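Local atomic coordinates of DNA polymerase III subunit beta (Deinococcus radiodurans, PDB entry 4TRT), a protein that probably tethers DNA polymerases and other proteins to DNA, giving them processivity, as a ring-shaped head-to-tail homodimer that surrounds the duplex. Residues R20-R25 with T32-E37; T255-A260 with L285-E290; F278-G283 with L333-S338. All blocks are in the same frame, centred on the assembly; numbering follows the deposited sequence.

Contact 1: residues R20-R25 with T32-E37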
ATOM      1  N   ARG A  20       1.891   8.808 -15.067  1.00 41.19           N
ATOM      2  CA  ARG A  20       2.464   7.466 -14.956  1.00 45.68           C
ATOM      3  C   ARG A  20       3.515   7.167 -16.037  1.00 42.61           C
ATOM      4  O   ARG A  20       4.384   6.349 -15.801  1.00 41.83           O
ATOM      5  CB  ARG A  20       1.397   6.369 -14.901  1.00 54.03           C
ATOM      6  CG  ARG A  20       0.776   6.209 -13.515  1.00 61.25           C
ATOM      7  CD  ARG A  20      -0.312   5.158 -13.541  1.00 67.80           C
ATOM      8  NE  ARG A  20      -1.242   5.391 -14.650  1.00 72.20           N
ATOM      9  CZ  ARG A  20      -2.271   4.607 -14.951  1.00 72.47           C
ATOM     10  NH1 ARG A  20      -2.558   3.548 -14.200  1.00 78.26           N
ATOM     11  NH2 ARG A  20      -3.027   4.902 -16.003  1.00 69.21           N
ATOM     12  N   VAL A  21       3.445   7.849 -17.183  1.00 38.78           N
ATOM     13  CA  VAL A  21       4.428   7.713 -18.280  1.00 39.27           C
ATOM     14  C   VAL A  21       5.614   8.678 -18.138  1.00 39.34           C
ATOM     15  O   VAL A  21       6.783   8.272 -18.218  1.00 38.76           O
ATOM     16  CB  VAL A  21       3.739   7.957 -19.639  1.00 37.79           C
ATOM     17  CG1 VAL A  21       4.750   8.006 -20.779  1.00 35.38           C
ATOM     18  CG2 VAL A  21       2.689   6.884 -19.890  1.00 38.37           C
ATOM     19  N   ILE A  22       5.314   9.960 -17.931  1.00 36.22           N
ATOM     20  CA  ILE A  22       6.355  10.978 -17.824  1.00 36.46           C
ATOM     21  C   ILE A  22       7.199  10.684 -16.579  1.00 37.79           C
ATOM     22  O   ILE A  22       6.637  10.468 -15.497  1.00 36.61           O
ATOM     23  CB  ILE A  22       5.745  12.400 -17.772  1.00 35.53           C
ATOM     24  CG1 ILE A  22       4.967  12.675 -19.056  1.00 34.86           C
ATOM     25  CG2 ILE A  22       6.829  13.450 -17.582  1.00 33.03           C
ATOM     26  CD1 ILE A  22       4.158  13.958 -19.091  1.00 34.85           C
ATOM     27  N   PRO A  23       8.547  10.670 -16.716  1.00 38.21           N
ATOM     28  CA  PRO A  23       9.399  10.499 -15.533  1.00 39.85           C
ATOM     29  C   PRO A  23       9.286  11.651 -14.544  1.00 40.19           C
ATOM     30  O   PRO A  23       9.067  12.797 -14.945  1.00 40.53           O
ATOM     31  CB  PRO A  23      10.835  10.424 -16.119  1.00 41.92           C
ATOM     32  CG  PRO A  23      10.667  10.157 -17.571  1.00 42.40           C
ATOM     33  CD  PRO A  23       9.333  10.723 -17.965  1.00 39.38           C
ATOM     34  N   SER A  24       9.397  11.348 -13.255  1.00 41.46           N
ATOM     35  CA  SER A  24       9.394  12.385 -12.220  1.00 43.94           C
ATOM     36  C   SER A  24      10.798  12.955 -12.003  1.00 45.56           C
ATOM     37  O   SER A  24      10.937  14.044 -11.474  1.00 49.82           O
ATOM     38  CB  SER A  24       8.842  11.829 -10.896  1.00 45.07           C
ATOM     39  OG  SER A  24       9.522  10.629 -10.551  1.00 48.05           O
ATOM     40  N   ARG A  25      11.826  12.213 -12.403  1.00 49.38           N
ATOM     41  CA  ARG A  25      13.215  12.636 -12.262  1.00 53.89           C
ATOM     42  C   ARG A  25      13.997  12.398 -13.548  1.00 50.34           C
ATOM     43  O   ARG A  25      13.903  11.322 -14.113  1.00 47.61           O
ATOM     44  CB  ARG A  25      13.897  11.837 -11.155  1.00 59.11           C
ATOM     45  CG  ARG A  25      13.808  12.454  -9.768  1.00 65.77           C
ATOM     46  CD  ARG A  25      15.006  12.062  -8.905  1.00 71.16           C
ATOM     47  NE  ARG A  25      15.051  12.844  -7.658  1.00 76.34           N
ATOM     48  CZ  ARG A  25      14.679  12.415  -6.446  1.00 79.50           C
ATOM     49  NH1 ARG A  25      14.227  11.179  -6.254  1.00 80.34           N
ATOM     50  NH2 ARG A  25      14.769  13.238  -5.402  1.00 81.27           N
ATOM     51  N   THR A  32      10.798  15.621 -17.870  1.00 37.76           N
ATOM     52  CA  THR A  32       9.826  15.558 -16.788  1.00 37.37           C
ATOM     53  C   THR A  32       8.632  16.498 -17.018  1.00 35.31           C
ATOM     54  O   THR A  32       7.737  16.559 -16.177  1.00 34.33           O
ATOM     55  CB  THR A  32      10.502  15.916 -15.448  1.00 37.95           C
ATOM     56  OG1 THR A  32      11.198  17.152 -15.592  1.00 38.99           O
ATOM     57  CG2 THR A  32      11.500  14.858 -15.058  1.00 41.38           C
ATOM     58  N   ALA A  33       8.632  17.231 -18.134  1.00 33.73           N
ATOM     59  CA  ALA A  33       7.574  18.184 -18.437  1.00 34.72           C
ATOM     60  C   ALA A  33       6.367  17.533 -19.120  1.00 34.72           C
ATOM     61  O   ALA A  33       6.480  16.506 -19.801  1.00 36.29           O
ATOM     62  CB  ALA A  33       8.097  19.307 -19.306  1.00 35.41           C
ATOM     63  N   LEU A  34       5.213  18.150 -18.896  1.00 34.58           N
ATOM     64  CA  LEU A  34       3.989  17.861 -19.620  1.00 33.36           C
ATOM     65  C   LEU A  34       3.853  18.957 -20.659  1.00 35.03           C
ATOM     66  O   LEU A  34       4.004  20.144 -20.329  1.00 35.21           O
ATOM     67  CB  LEU A  34       2.804  17.919 -18.651  1.00 34.81           C
ATOM     68  CG  LEU A  34       1.389  17.806 -19.218  1.00 36.07           C
ATOM     69  CD1 LEU A  34       1.149  16.382 -19.712  1.00 37.57           C
ATOM     70  CD2 LEU A  34       0.391  18.141 -18.125  1.00 35.12           C
ATOM     71  N   LYS A  35       3.564  18.587 -21.903  1.00 35.00           N
ATOM     72  CA  LYS A  35       3.238  19.576 -22.906  1.00 36.64           C
ATOM     73  C   LYS A  35       1.727  19.730 -22.975  1.00 38.15           C
ATOM     74  O   LYS A  35       0.982  18.737 -22.941  1.00 35.82           O
ATOM     75  CB  LYS A  35       3.801  19.203 -24.274  1.00 38.59           C
ATOM     76  CG  LYS A  35       3.519  20.258 -25.332  1.00 42.08           C
ATOM     77  CD  LYS A  35       4.445  20.166 -26.536  1.00 51.19           C
ATOM     78  CE  LYS A  35       3.897  19.290 -27.640  1.00 53.83           C
ATOM     79  NZ  LYS A  35       4.879  19.145 -28.762  1.00 58.26           N
ATOM     80  N   VAL A  36       1.267  20.978 -23.015  1.00 37.93           N
ATOM     81  CA  VAL A  36      -0.172  21.258 -23.100  1.00 38.43           C
ATOM     82  C   VAL A  36      -0.425  22.104 -24.334  1.00 39.86           C
ATOM     83  O   VAL A  36       0.116  23.195 -24.464  1.00 41.24           O
ATOM     84  CB  VAL A  36      -0.713  21.993 -21.856  1.00 37.77           C
ATOM     85  CG1 VAL A  36      -2.213  22.219 -22.005  1.00 36.75           C
ATOM     86  CG2 VAL A  36      -0.420  21.200 -20.595  1.00 36.55           C
ATOM     87  N   GLU A  37      -1.205  21.565 -25.260  1.00 40.35           N
ATOM     88  CA  GLU A  37      -1.545  22.260 -26.477  1.00 43.58           C
ATOM     89  C   GLU A  37      -3.007  22.562 -26.398  1.00 47.16           C
ATOM     90  O   GLU A  37      -3.800  21.693 -26.033  1.00 45.97           O
ATOM     91  CB  GLU A  37      -1.292  21.393 -27.708  1.00 45.73           C
ATOM     92  CG  GLU A  37       0.163  21.304 -28.100  1.00 48.67           C
ATOM     93  CD  GLU A  37       0.406  20.251 -29.161  1.00 52.34           C
ATOM     94  OE1 GLU A  37      -0.016  19.094 -28.947  1.00 52.91           O
ATOM     95  OE2 GLU A  37       1.005  20.584 -30.208  1.00 59.29           O
TER
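The carbonyl oxygen of Pro23 is crowded by three carbons of Thr32 and, though buried, has no hydrogen-bond partner in the model. Thr32 CG2 comes closest, 3.2 Å from Pro23 O. Thr32 CA adds a weak C-H...O contact, lying 3.4 Å from Pro23 O with an angle of 135° at the hydrogen, and Thr32 CB also leans on this oxygen. The methyl is put there by the first torsion of Thr32 (chi1 52°), which swings CG2 to the side of the backbone N, where it also meets the backbone between Ser24 and Arg25.

Ile22 brings both of its branches to the strand. Its CG2 rests 3.5 Å from Thr32 O, while the longer branch, extended at chi2 (172°), carries CD1 to 3.5 Å from Ala33 O. CD1 alone makes the apolar contact, ending 3.9 Å from Leu34 CD1, the two side chains meeting at about a right angle. An alanine at Ile22 would lose both branches and is likely to open a gap beside Leu34, whose methyl would no longer be backed from this side.

Leu15 and Leu18 of helix 8-21, with Ala72 and Phe75 of helix 72-81, also touch Leu34. The loop after helix 8-21 thus packs on the start of strand 33-38, in the helix-on-antiparallel-sheet build of the N-terminal domain of this sliding DNA ring.

Contact 2: residues T255-A260 with L285-E290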
ATOM      1  N   THR A 255     -10.261 -21.593  -7.834  1.00 36.07           N
ATOM      2  CA  THR A 255      -9.912 -20.828  -6.637  1.00 36.37           C
ATOM      3  C   THR A 255      -9.300 -21.739  -5.592  1.00 37.40           C
ATOM      4  O   THR A 255      -8.295 -21.363  -4.952  1.00 35.42           O
ATOM      5  CB  THR A 255     -11.128 -20.102  -6.050  1.00 36.95           C
ATOM      6  OG1 THR A 255     -11.553 -19.093  -6.969  1.00 39.31           O
ATOM      7  CG2 THR A 255     -10.808 -19.477  -4.686  1.00 37.57           C
ATOM      8  N   ALA A 256      -9.869 -22.936  -5.432  1.00 35.88           N
ATOM      9  CA  ALA A 256      -9.293 -23.904  -4.488  1.00 36.85           C
ATOM     10  C   ALA A 256      -7.857 -24.250  -4.878  1.00 37.15           C
ATOM     11  O   ALA A 256      -6.961 -24.294  -4.016  1.00 36.36           O
ATOM     12  CB  ALA A 256     -10.164 -25.147  -4.357  1.00 36.00           C
ATOM     13  N   LEU A 257      -7.606 -24.451  -6.175  1.00 34.94           N
ATOM     14  CA  LEU A 257      -6.256 -24.790  -6.633  1.00 32.74           C
ATOM     15  C   LEU A 257      -5.274 -23.647  -6.401  1.00 33.39           C
ATOM     16  O   LEU A 257      -4.143 -23.878  -5.949  1.00 31.96           O
ATOM     17  CB  LEU A 257      -6.255 -25.218  -8.109  1.00 32.78           C
ATOM     18  CG  LEU A 257      -4.898 -25.510  -8.733  1.00 34.29           C
ATOM     19  CD1 LEU A 257      -4.202 -26.708  -8.065  1.00 31.52           C
ATOM     20  CD2 LEU A 257      -5.074 -25.719 -10.240  1.00 34.26           C
ATOM     21  N   LYS A 258      -5.691 -22.420  -6.699  1.00 31.75           N
ATOM     22  CA  LYS A 258      -4.821 -21.255  -6.502  1.00 33.53           C
ATOM     23  C   LYS A 258      -4.466 -21.085  -5.043  1.00 33.49           C
ATOM     24  O   LYS A 258      -3.314 -20.860  -4.717  1.00 32.49           O
ATOM     25  CB  LYS A 258      -5.484 -19.976  -6.981  1.00 34.35           C
ATOM     26  CG  LYS A 258      -5.668 -19.916  -8.490  1.00 37.11           C
ATOM     27  CD  LYS A 258      -6.421 -18.642  -8.870  1.00 38.19           C
ATOM     28  CE  LYS A 258      -6.877 -18.720 -10.299  1.00 38.95           C
ATOM     29  NZ  LYS A 258      -7.476 -17.428 -10.752  1.00 38.05           N
ATOM     30  N   GLU A 259      -5.464 -21.214  -4.174  1.00 33.21           N
ATOM     31  CA  GLU A 259      -5.255 -21.040  -2.757  1.00 34.53           C
ATOM     32  C   GLU A 259      -4.377 -22.172  -2.183  1.00 34.74           C
ATOM     33  O   GLU A 259      -3.570 -21.928  -1.287  1.00 37.58           O
ATOM     34  CB  GLU A 259      -6.604 -20.905  -2.034  1.00 35.93           C
ATOM     35  CG  GLU A 259      -7.305 -19.590  -2.391  1.00 39.39           C
ATOM     36  CD  GLU A 259      -8.667 -19.385  -1.742  1.00 43.14           C
ATOM     37  OE1 GLU A 259      -9.215 -20.323  -1.148  1.00 45.64           O
ATOM     38  OE2 GLU A 259      -9.197 -18.258  -1.840  1.00 48.75           O
ATOM     39  N   ALA A 260      -4.508 -23.380  -2.717  1.00 32.68           N
ATOM     40  CA  ALA A 260      -3.704 -24.501  -2.281  1.00 31.54           C
ATOM     41  C   ALA A 260      -2.244 -24.359  -2.710  1.00 33.18           C
ATOM     42  O   ALA A 260      -1.350 -24.633  -1.917  1.00 34.65           O
ATOM     43  CB  ALA A 260      -4.293 -25.816  -2.776  1.00 30.34           C
ATOM     44  N   LEU A 285      -5.846 -34.438  -6.033  1.00 35.05           N
ATOM     45  CA  LEU A 285      -4.584 -33.802  -6.358  1.00 35.58           C
ATOM     46  C   LEU A 285      -3.951 -33.408  -5.033  1.00 37.82           C
ATOM     47  O   LEU A 285      -4.548 -32.663  -4.250  1.00 37.16           O
ATOM     48  CB  LEU A 285      -4.793 -32.574  -7.243  1.00 35.04           C
ATOM     49  CG  LEU A 285      -3.593 -31.642  -7.422  1.00 35.91           C
ATOM     50  CD1 LEU A 285      -2.423 -32.373  -8.092  1.00 35.70           C
ATOM     51  CD2 LEU A 285      -3.997 -30.413  -8.230  1.00 33.98           C
ATOM     52  N   ARG A 286      -2.752 -33.915  -4.778  1.00 39.56           N
ATOM     53  CA  ARG A 286      -1.997 -33.507  -3.606  1.00 39.65           C
ATOM     54  C   ARG A 286      -0.869 -32.584  -4.040  1.00 40.34           C
ATOM     55  O   ARG A 286      -0.114 -32.891  -4.972  1.00 39.12           O
ATOM     56  CB  ARG A 286      -1.432 -34.719  -2.882  1.00 42.80           C
ATOM     57  CG  ARG A 286      -0.886 -34.383  -1.514  1.00 45.62           C
ATOM     58  CD  ARG A 286      -0.123 -35.540  -0.926  1.00 49.76           C
ATOM     59  NE  ARG A 286       1.183 -35.676  -1.556  1.00 51.59           N
ATOM     60  CZ  ARG A 286       2.039 -36.657  -1.286  1.00 54.19           C
ATOM     61  NH1 ARG A 286       1.729 -37.600  -0.399  1.00 56.56           N
ATOM     62  NH2 ARG A 286       3.207 -36.695  -1.912  1.00 56.61           N
ATOM     63  N   LEU A 287      -0.752 -31.458  -3.353  1.00 38.57           N
ATOM     64  CA  LEU A 287       0.349 -30.530  -3.565  1.00 38.51           C
ATOM     65  C   LEU A 287       1.294 -30.662  -2.389  1.00 40.70           C
ATOM     66  O   LEU A 287       0.831 -30.732  -1.246  1.00 39.24           O
ATOM     67  CB  LEU A 287      -0.187 -29.108  -3.635  1.00 40.91           C
ATOM     68  CG  LEU A 287      -1.239 -28.946  -4.729  1.00 41.20           C
ATOM     69  CD1 LEU A 287      -1.775 -27.534  -4.647  1.00 42.60           C
ATOM     70  CD2 LEU A 287      -0.621 -29.212  -6.093  1.00 39.10           C
ATOM     71  N   ALA A 288       2.600 -30.707  -2.659  1.00 40.01           N
ATOM     72  CA  ALA A 288       3.614 -30.857  -1.602  1.00 40.46           C
ATOM     73  C   ALA A 288       4.804 -29.958  -1.869  1.00 41.86           C
ATOM     74  O   ALA A 288       5.214 -29.761  -3.021  1.00 40.77           O
ATOM     75  CB  ALA A 288       4.078 -32.303  -1.481  1.00 41.35           C
ATOM     76  N   ALA A 289       5.353 -29.401  -0.796  1.00 41.98           N
ATOM     77  CA  ALA A 289       6.601 -28.673  -0.861  1.00 44.12           C
ATOM     78  C   ALA A 289       7.335 -28.868   0.445  1.00 45.37           C
ATOM     79  O   ALA A 289       6.732 -29.184   1.483  1.00 46.61           O
ATOM     80  CB  ALA A 289       6.359 -27.190  -1.140  1.00 42.87           C
ATOM     81  N   GLU A 290       8.643 -28.687   0.389  1.00 46.68           N
ATOM     82  CA  GLU A 290       9.494 -28.962   1.531  1.00 51.34           C
ATOM     83  C   GLU A 290      10.744 -28.121   1.427  1.00 51.56           C
ATOM     84  O   GLU A 290      11.241 -27.878   0.333  1.00 50.35           O
ATOM     85  CB  GLU A 290       9.856 -30.444   1.562  1.00 54.98           C
ATOM     86  CG  GLU A 290      10.669 -30.853   2.768  1.00 61.19           C
ATOM     87  CD  GLU A 290      10.777 -32.361   2.923  1.00 65.75           C
ATOM     88  OE1 GLU A 290      10.209 -33.095   2.084  1.00 66.63           O
ATOM     89  OE2 GLU A 290      11.442 -32.812   3.884  1.00 71.97           O
TER
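Leu257 and Leu285 meet through single methyl groups, Leu257 CD1 standing 3.7 Å from Leu285 CD2, with the two side chains at about a right angle. The same methyl of Leu257 reaches a second leucine more loosely, at 4.3 Å from Leu287 CD1. One turn further along the helix, Ala260 offers its short CB to that Leu287 CD1 at 3.6 Å. Leu287 can come so far because it is stretched out, with CG anti to the carbonyl carbon (chi1 -57°) and chi2 near 176°, so that the end of the chain fits over the small alanine and lies near its carbonyl carbon too. No hydrogen bond crosses the interface; methyl packing carries it.

Around these leucines lies a second shell. Leu324 of helix 317-324 backs Leu257, Val261 adjoins Leu287, and Phe278 and Val280 of strand 275-281 flank Leu285. Outside this shell, Arg286 forms a salt bridge with Glu277, while Lys258, whose CB is directed away from the strand, has its NZ hydrogen-bonded to the carbonyl oxygens of Gly325 and Ile327.

The short helix and strand axes run 10.3 Å apart and only 18° from parallel, a spacing usual for a helix lying on a sheet. Two residues three apart on the helix thus face two residues two apart on the strand, the helix-on-sheet layer expected in the C-terminal domain of a bacterial beta sliding ring.

Contact 3: residues F278-G283 with L333-S338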
ATOM      1  N   PHE A 278       3.088 -31.977  -7.653  1.00 36.98           N
ATOM      2  CA  PHE A 278       1.692 -32.261  -7.959  1.00 38.78           C
ATOM      3  C   PHE A 278       1.592 -33.774  -8.011  1.00 39.61           C
ATOM      4  O   PHE A 278       2.295 -34.392  -8.811  1.00 42.53           O
ATOM      5  CB  PHE A 278       1.339 -31.753  -9.347  1.00 37.30           C
ATOM      6  CG  PHE A 278       0.928 -30.320  -9.406  1.00 37.32           C
ATOM      7  CD1 PHE A 278       1.710 -29.330  -8.858  1.00 38.14           C
ATOM      8  CD2 PHE A 278      -0.214 -29.961 -10.093  1.00 37.92           C
ATOM      9  CE1 PHE A 278       1.339 -28.005  -8.945  1.00 37.89           C
ATOM     10  CE2 PHE A 278      -0.594 -28.639 -10.180  1.00 39.95           C
ATOM     11  CZ  PHE A 278       0.193 -27.658  -9.608  1.00 38.65           C
ATOM     12  N   LEU A 279       0.763 -34.373  -7.168  1.00 37.35           N
ATOM     13  CA  LEU A 279       0.526 -35.812  -7.235  1.00 38.64           C
ATOM     14  C   LEU A 279      -0.958 -36.053  -7.476  1.00 37.33           C
ATOM     15  O   LEU A 279      -1.789 -35.758  -6.626  1.00 36.71           O
ATOM     16  CB  LEU A 279       0.976 -36.517  -5.953  1.00 40.20           C
ATOM     17  CG  LEU A 279       0.704 -38.027  -5.842  1.00 42.50           C
ATOM     18  CD1 LEU A 279       1.476 -38.781  -6.912  1.00 45.03           C
ATOM     19  CD2 LEU A 279       1.072 -38.521  -4.448  1.00 43.09           C
ATOM     20  N   VAL A 280      -1.281 -36.580  -8.646  1.00 37.17           N
ATOM     21  CA  VAL A 280      -2.661 -36.939  -8.990  1.00 36.58           C
ATOM     22  C   VAL A 280      -2.836 -38.431  -8.723  1.00 38.57           C
ATOM     23  O   VAL A 280      -2.076 -39.252  -9.238  1.00 40.02           O
ATOM     24  CB  VAL A 280      -2.991 -36.615 -10.470  1.00 36.44           C
ATOM     25  CG1 VAL A 280      -4.464 -36.917 -10.783  1.00 34.65           C
ATOM     26  CG2 VAL A 280      -2.638 -35.164 -10.805  1.00 33.06           C
ATOM     27  N   SER A 281      -3.838 -38.777  -7.924  1.00 38.84           N
ATOM     28  CA  SER A 281      -4.150 -40.154  -7.628  1.00 43.78           C
ATOM     29  C   SER A 281      -5.536 -40.291  -7.010  1.00 43.50           C
ATOM     30  O   SER A 281      -5.907 -39.489  -6.153  1.00 43.56           O
ATOM     31  CB  SER A 281      -3.121 -40.713  -6.648  1.00 45.79           C
ATOM     32  OG  SER A 281      -3.243 -42.105  -6.648  1.00 52.73           O
ATOM     33  N   GLU A 282      -6.286 -41.306  -7.441  1.00 44.28           N
ATOM     34  CA  GLU A 282      -7.561 -41.696  -6.819  1.00 46.81           C
ATOM     35  C   GLU A 282      -8.523 -40.532  -6.629  1.00 43.58           C
ATOM     36  O   GLU A 282      -9.077 -40.346  -5.559  1.00 47.03           O
ATOM     37  CB  GLU A 282      -7.299 -42.407  -5.484  1.00 51.39           C
ATOM     38  CG  GLU A 282      -6.522 -43.697  -5.650  1.00 56.08           C
ATOM     39  CD  GLU A 282      -6.333 -44.444  -4.348  1.00 59.64           C
ATOM     40  OE1 GLU A 282      -5.854 -43.832  -3.373  1.00 64.51           O
ATOM     41  OE2 GLU A 282      -6.644 -45.648  -4.303  1.00 65.02           O
ATOM     42  N   GLY A 283      -8.718 -39.754  -7.690  1.00 40.33           N
ATOM     43  CA  GLY A 283      -9.621 -38.613  -7.667  1.00 40.11           C
ATOM     44  C   GLY A 283      -9.189 -37.501  -6.731  1.00 37.44           C
ATOM     45  O   GLY A 283     -10.028 -36.730  -6.265  1.00 38.67           O
ATOM     46  N   LEU A 333      -6.446 -29.159 -16.192  1.00 31.27           N
ATOM     47  CA  LEU A 333      -4.992 -29.378 -16.266  1.00 30.14           C
ATOM     48  C   LEU A 333      -4.767 -30.592 -17.150  1.00 30.16           C
ATOM     49  O   LEU A 333      -5.283 -31.675 -16.856  1.00 32.33           O
ATOM     50  CB  LEU A 333      -4.402 -29.645 -14.863  1.00 31.30           C
ATOM     51  CG  LEU A 333      -4.929 -28.796 -13.701  1.00 31.35           C
ATOM     52  CD1 LEU A 333      -4.287 -29.241 -12.400  1.00 31.50           C
ATOM     53  CD2 LEU A 333      -4.711 -27.305 -13.978  1.00 31.69           C
ATOM     54  N   LEU A 334      -3.998 -30.415 -18.217  1.00 31.19           N
ATOM     55  CA  LEU A 334      -3.735 -31.464 -19.170  1.00 31.29           C
ATOM     56  C   LEU A 334      -2.247 -31.802 -19.132  1.00 31.98           C
ATOM     57  O   LEU A 334      -1.401 -30.957 -19.438  1.00 30.78           O
ATOM     58  CB  LEU A 334      -4.109 -30.996 -20.563  1.00 32.57           C
ATOM     59  CG  LEU A 334      -5.514 -30.433 -20.787  1.00 33.38           C
ATOM     60  CD1 LEU A 334      -5.591 -29.902 -22.220  1.00 33.52           C
ATOM     61  CD2 LEU A 334      -6.575 -31.478 -20.544  1.00 32.16           C
ATOM     62  N   PHE A 335      -1.941 -33.050 -18.775  1.00 32.27           N
ATOM     63  CA  PHE A 335      -0.575 -33.499 -18.568  1.00 33.53           C
ATOM     64  C   PHE A 335      -0.153 -34.455 -19.668  1.00 36.08           C
ATOM     65  O   PHE A 335      -0.921 -35.355 -20.045  1.00 35.30           O
ATOM     66  CB  PHE A 335      -0.459 -34.206 -17.220  1.00 33.51           C
ATOM     67  CG  PHE A 335      -0.800 -33.342 -16.061  1.00 34.05           C
ATOM     68  CD1 PHE A 335       0.016 -32.276 -15.713  1.00 34.06           C
ATOM     69  CD2 PHE A 335      -1.948 -33.587 -15.314  1.00 34.83           C
ATOM     70  CE1 PHE A 335      -0.286 -31.484 -14.621  1.00 35.20           C
ATOM     71  CE2 PHE A 335      -2.268 -32.781 -14.237  1.00 34.38           C
ATOM     72  CZ  PHE A 335      -1.426 -31.734 -13.887  1.00 34.53           C
ATOM     73  N   SER A 336       1.044 -34.241 -20.208  1.00 35.23           N
ATOM     74  CA  SER A 336       1.563 -35.105 -21.251  1.00 37.49           C
ATOM     75  C   SER A 336       2.493 -36.180 -20.680  1.00 38.79           C
ATOM     76  O   SER A 336       2.894 -37.072 -21.405  1.00 39.66           O
ATOM     77  CB  SER A 336       2.266 -34.292 -22.337  1.00 38.08           C
ATOM     78  OG  SER A 336       3.423 -33.631 -21.848  1.00 38.10           O
ATOM     79  N   GLY A 337       2.842 -36.081 -19.397  1.00 38.61           N
ATOM     80  CA  GLY A 337       3.844 -36.968 -18.796  1.00 40.54           C
ATOM     81  C   GLY A 337       4.498 -36.329 -17.580  1.00 41.20           C
ATOM     82  O   GLY A 337       4.416 -35.099 -17.382  1.00 38.90           O
ATOM     83  N   SER A 338       5.143 -37.146 -16.750  1.00 38.63           N
ATOM     84  CA  SER A 338       5.642 -36.659 -15.451  1.00 40.71           C
ATOM     85  C   SER A 338       6.735 -35.609 -15.588  1.00 42.02           C
ATOM     86  O   SER A 338       6.872 -34.754 -14.718  1.00 43.74           O
ATOM     87  CB  SER A 338       6.147 -37.803 -14.582  1.00 41.18           C
ATOM     88  OG  SER A 338       7.203 -38.443 -15.237  1.00 45.30           O
TER
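Phe335 overlaps Val280 and Phe278 with the outer end of its ring, and it is the residue that joins the two strands most broadly. Its CE2 lies 4.2 Å from Val280 CG2, the methyl meeting the ring at a slant. The neighbouring ring atom, Phe335 CZ, comes to 4.4 Å from Phe278 CD2, again obliquely. CB of Phe335 already points toward strand 278-281, and with CG anti to the carbonyl carbon (chi1 -61°) the ring lies beside the backbone N.

Leu333, two residues earlier, approaches the ring of Phe278 differently. Its CD1 sits at the edge, close to the ring plane, with Phe278 CE2 4.4 Å away. All of these separations are loose van der Waals contacts, and all four residues are buried.

The contact is a worked example of how strands of two facing sheets can cross at right angles: the two short strand axes cross at -90° and pass 11.5 Å apart, leaving the side chains alone to bridge them. Phe315 extends the aromatic cluster by an edge-to-face stack on Phe278, while Leu248 and Val250 of strand 248-253 touch Val280. Strand 275-281 itself runs between strands 284-290 and 310-316 of one antiparallel sheet, and strand 330-335 between 248-253 and 342-346 of another.

In the fold
Contact 1 belongs to the N-terminal domain and closes before the other two open; its centre lies about 45 Å from that of contact 2 and about 51 Å from that of contact 3, on the opposite side of the chain's centre. Contacts 2 and 3 share the C-terminal domain, their centres about 13 Å apart and their segments alternating along the chain. Helix 254-265 packs on strand 284-290, and strand 330-335 on its sheet neighbour 275-281. The two contacts touch: Leu287 CD2 lies 3.6 Å from Phe278 CD1, and Arg286 N is probably hydrogen-bonded to Leu279 O. This is consistent with related domains strung along a subunit that forms a head-to-tail dimer.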